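Local coordinates for amoebiasin-2 (Entamoeba histolytica, PDB 3M86), which inhibits cysteine proteases of the parasite by wedging three loops into their substrate-binding site, at residues I28-N33 with I86-S91. Numbering follows the deposited sequence.
Sequences IQLRTN and IKLGYS
Ile28 reaches Ile86 and Leu88 across the interior of a two-sheet β-sandwich, the immunoglobulin-like fold of the I42 (chagasin) inhibitors. Strands 25-32 and 82-91 belong to different sheets. The axes of the short strands 28-32 and 86-91 come within 10.2 Å and run nearly parallel, 11° apart. Ile28 does the touching with CD1, 4.1 Å from Ile86 CG2, and the two side chains pass each other in opposite directions. Ile28 CD1 also lies 4.3 Å from Leu88 CD2. Next inward-facing on this strand is Leu30. The two leucine side chains slant across each other, with Leu30 CD1 4.1 Å from Leu88 CG. Trp40 touches both leucines from strand 39-43. Beyond them the contact turns polar. Thr32 carries OG1 anti to the backbone N (chi1 -177°), which brings the oxygen to the edge of the Tyr90 ring, in its plane and 3.4 Å from CE1. At Asn33 the BC loop begins. Asn33 N donates a bent hydrogen bond to Tyr90 OH, 3.1 Å long with an angle of 147° at the hydrogen. The amide end of Asn33 turns from the tyrosine, and its OD1 bonds Ser35 OG. Aliphatic contacts thus join the sheets, while the tyrosine hydroxyl ties the start of a protease-blocking loop to the opposite sheet and probably helps position it.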
ATOM      1  N   ILE A  28       1.831  -3.638  -1.292  1.00  8.11           N
ATOM      2  CA  ILE A  28       1.654  -2.296  -1.822  1.00  6.80           C
ATOM      3  C   ILE A  28       2.997  -1.601  -1.669  1.00  9.28           C
ATOM      4  O   ILE A  28       3.509  -1.471  -0.556  1.00 11.39           O
ATOM      5  CB  ILE A  28       0.577  -1.556  -1.034  1.00  9.02           C
ATOM      6  CG1 ILE A  28      -0.758  -2.307  -1.180  1.00 11.40           C
ATOM      7  CG2 ILE A  28       0.455  -0.096  -1.512  1.00 11.67           C
ATOM      8  CD1 ILE A  28      -1.806  -1.903  -0.165  1.00 13.83           C
ATOM      9  N   GLN A  29       3.566  -1.172  -2.788  1.00  7.35           N
ATOM     10  CA  GLN A  29       4.904  -0.591  -2.808  1.00  8.84           C
ATOM     11  C   GLN A  29       4.808   0.797  -3.426  1.00  8.29           C
ATOM     12  O   GLN A  29       4.500   0.929  -4.612  1.00 11.70           O
ATOM     13  CB  GLN A  29       5.853  -1.475  -3.621  1.00  9.76           C
ATOM     14  CG  GLN A  29       6.113  -2.823  -2.943  1.00 14.82           C
ATOM     15  CD  GLN A  29       7.177  -3.650  -3.654  1.00 21.10           C
ATOM     16  OE1 GLN A  29       7.520  -3.388  -4.807  1.00 26.68           O
ATOM     17  NE2 GLN A  29       7.698  -4.660  -2.964  1.00 26.41           N
ATOM     18  N   LEU A  30       5.034   1.811  -2.596  1.00  7.68           N
ATOM     19  CA  LEU A  30       4.804   3.201  -2.989  1.00  7.24           C
ATOM     20  C   LEU A  30       6.039   4.022  -2.693  1.00  9.68           C
ATOM     21  O   LEU A  30       6.792   3.714  -1.777  1.00 13.59           O
ATOM     22  CB  LEU A  30       3.627   3.779  -2.190  1.00  6.89           C
ATOM     23  CG  LEU A  30       2.335   2.957  -2.258  1.00  8.37           C
ATOM     24  CD1 LEU A  30       1.297   3.553  -1.313  1.00 12.54           C
ATOM     25  CD2 LEU A  30       1.807   2.908  -3.693  1.00  9.90           C
ATOM     26  N   ARG A  31       6.249   5.090  -3.451  1.00  6.77           N
ATOM     27  CA  ARG A  31       7.328   6.005  -3.108  1.00  7.23           C
ATOM     28  C   ARG A  31       6.819   7.053  -2.123  1.00  8.78           C
ATOM     29  O   ARG A  31       5.647   7.430  -2.116  1.00  9.99           O
ATOM     30  CB  ARG A  31       7.943   6.681  -4.343  1.00 10.96           C
ATOM     31  CG  ARG A  31       8.633   5.725  -5.340  1.00 19.00           C
ATOM     32  CD  ARG A  31       9.436   4.616  -4.671  1.00 30.51           C
ATOM     33  NE  ARG A  31      10.243   3.852  -5.630  1.00 28.41           N
ATOM     34  CZ  ARG A  31       9.930   2.649  -6.114  1.00 33.44           C
ATOM     35  NH1 ARG A  31       8.814   2.028  -5.743  1.00 33.29           N
ATOM     36  NH2 ARG A  31      10.749   2.058  -6.972  1.00 37.39           N
ATOM     37  N   THR A  32       7.726   7.539  -1.299  1.00  9.28           N
ATOM     38  CA  THR A  32       7.361   8.467  -0.244  1.00  8.74           C
ATOM     39  C   THR A  32       8.559   9.343   0.097  1.00 12.43           C
ATOM     40  O   THR A  32       9.697   8.981  -0.198  1.00 12.97           O
ATOM     41  CB  THR A  32       6.825   7.698   1.000  1.00  9.09           C
ATOM     42  OG1 THR A  32       6.413   8.631   2.001  1.00 12.74           O
ATOM     43  CG2 THR A  32       7.903   6.785   1.581  1.00 13.06           C
ATOM     44  N   ASN A  33       8.304  10.519   0.668  1.00 10.63           N
ATOM     45  CA  ASN A  33       9.383  11.446   1.040  1.00 10.00           C
ATOM     46  C   ASN A  33       9.198  11.920   2.459  1.00 12.18           C
ATOM     47  O   ASN A  33       8.614  12.971   2.698  1.00 15.03           O
ATOM     48  CB  ASN A  33       9.378  12.650   0.105  1.00 14.55           C
ATOM     49  CG  ASN A  33      10.462  13.647   0.433  1.00 24.33           C
ATOM     50  OD1 ASN A  33      11.345  13.376   1.245  1.00 23.62           O
ATOM     51  ND2 ASN A  33      10.401  14.819  -0.202  1.00 26.18           N
ATOM     52  N   ILE A  86      -9.373  -1.182  -0.493  1.00 12.49           N
ATOM     53  CA  ILE A  86      -8.227  -0.643   0.235  1.00 11.60           C
ATOM     54  C   ILE A  86      -8.041   0.787  -0.267  1.00 15.25           C
ATOM     55  O   ILE A  86      -8.007   1.016  -1.477  1.00 17.29           O
ATOM     56  CB  ILE A  86      -6.944  -1.453  -0.050  1.00 13.95           C
ATOM     57  CG1 ILE A  86      -7.112  -2.921   0.361  1.00 14.77           C
ATOM     58  CG2 ILE A  86      -5.714  -0.825   0.662  1.00 11.81           C
ATOM     59  CD1 ILE A  86      -5.993  -3.822  -0.164  1.00 16.73           C
ATOM     60  N   LYS A  87      -7.957   1.746   0.650  1.00 13.46           N
ATOM     61  CA  LYS A  87      -7.734   3.137   0.259  1.00 14.57           C
ATOM     62  C   LYS A  87      -6.469   3.677   0.910  1.00 15.60           C
ATOM     63  O   LYS A  87      -6.219   3.429   2.089  1.00 16.43           O
ATOM     64  CB  LYS A  87      -8.918   4.010   0.669  1.00 19.36           C
ATOM     65  CG  LYS A  87     -10.201   3.761  -0.113  1.00 27.96           C
ATOM     66  CD  LYS A  87     -11.341   4.609   0.438  1.00 35.74           C
ATOM     67  CE  LYS A  87     -12.641   4.353  -0.310  1.00 49.00           C
ATOM     68  NZ  LYS A  87     -13.781   5.118   0.277  1.00 51.74           N
ATOM     69  N   LEU A  88      -5.670   4.407   0.138  1.00 13.50           N
ATOM     70  CA  LEU A  88      -4.464   5.045   0.679  1.00 13.77           C
ATOM     71  C   LEU A  88      -4.539   6.543   0.422  1.00 16.42           C
ATOM     72  O   LEU A  88      -5.017   6.973  -0.626  1.00 18.72           O
ATOM     73  CB  LEU A  88      -3.205   4.532  -0.023  1.00 14.18           C
ATOM     74  CG  LEU A  88      -2.594   3.121  -0.004  1.00 24.06           C
ATOM     75  CD1 LEU A  88      -1.834   2.803   1.283  1.00 21.12           C
ATOM     76  CD2 LEU A  88      -3.584   2.038  -0.376  1.00 20.55           C
ATOM     77  N   GLY A  89      -4.049   7.332   1.366  1.00 13.68           N
ATOM     78  CA  GLY A  89      -3.934   8.764   1.160  1.00 14.34           C
ATOM     79  C   GLY A  89      -2.544   9.212   1.553  1.00 16.60           C
ATOM     80  O   GLY A  89      -2.006   8.750   2.551  1.00 15.16           O
ATOM     81  N   TYR A  90      -1.952  10.095   0.755  1.00 12.08           N
ATOM     82  CA  TYR A  90      -0.648  10.644   1.087  1.00 11.85           C
ATOM     83  C   TYR A  90      -0.887  12.009   1.689  1.00 15.31           C
ATOM     84  O   TYR A  90      -1.300  12.933   0.991  1.00 17.87           O
ATOM     85  CB  TYR A  90       0.169  10.772  -0.185  1.00 12.47           C
ATOM     86  CG  TYR A  90       1.637  11.097  -0.018  1.00 11.44           C
ATOM     87  CD1 TYR A  90       2.524  10.188   0.550  1.00 11.90           C
ATOM     88  CD2 TYR A  90       2.141  12.303  -0.485  1.00 12.30           C
ATOM     89  CE1 TYR A  90       3.879  10.490   0.669  1.00 10.06           C
ATOM     90  CE2 TYR A  90       3.486  12.601  -0.380  1.00 12.10           C
ATOM     91  CZ  TYR A  90       4.346  11.692   0.181  1.00 14.25           C
ATOM     92  OH  TYR A  90       5.678  12.025   0.274  1.00 14.96           O
ATOM     93  N   SER A  91      -0.643  12.137   2.988  1.00 13.71           N
ATOM     94  CA  SER A  91      -0.972  13.371   3.697  1.00 17.04           C
ATOM     95  C   SER A  91      -0.045  13.658   4.871  1.00 25.15           C
ATOM     96  O   SER A  91       0.791  12.832   5.230  1.00 20.22           O
ATOM     97  CB  SER A  91      -2.402  13.299   4.218  1.00 30.68           C
ATOM     98  OG  SER A  91      -2.463  12.427   5.328  1.00 31.30           O
TER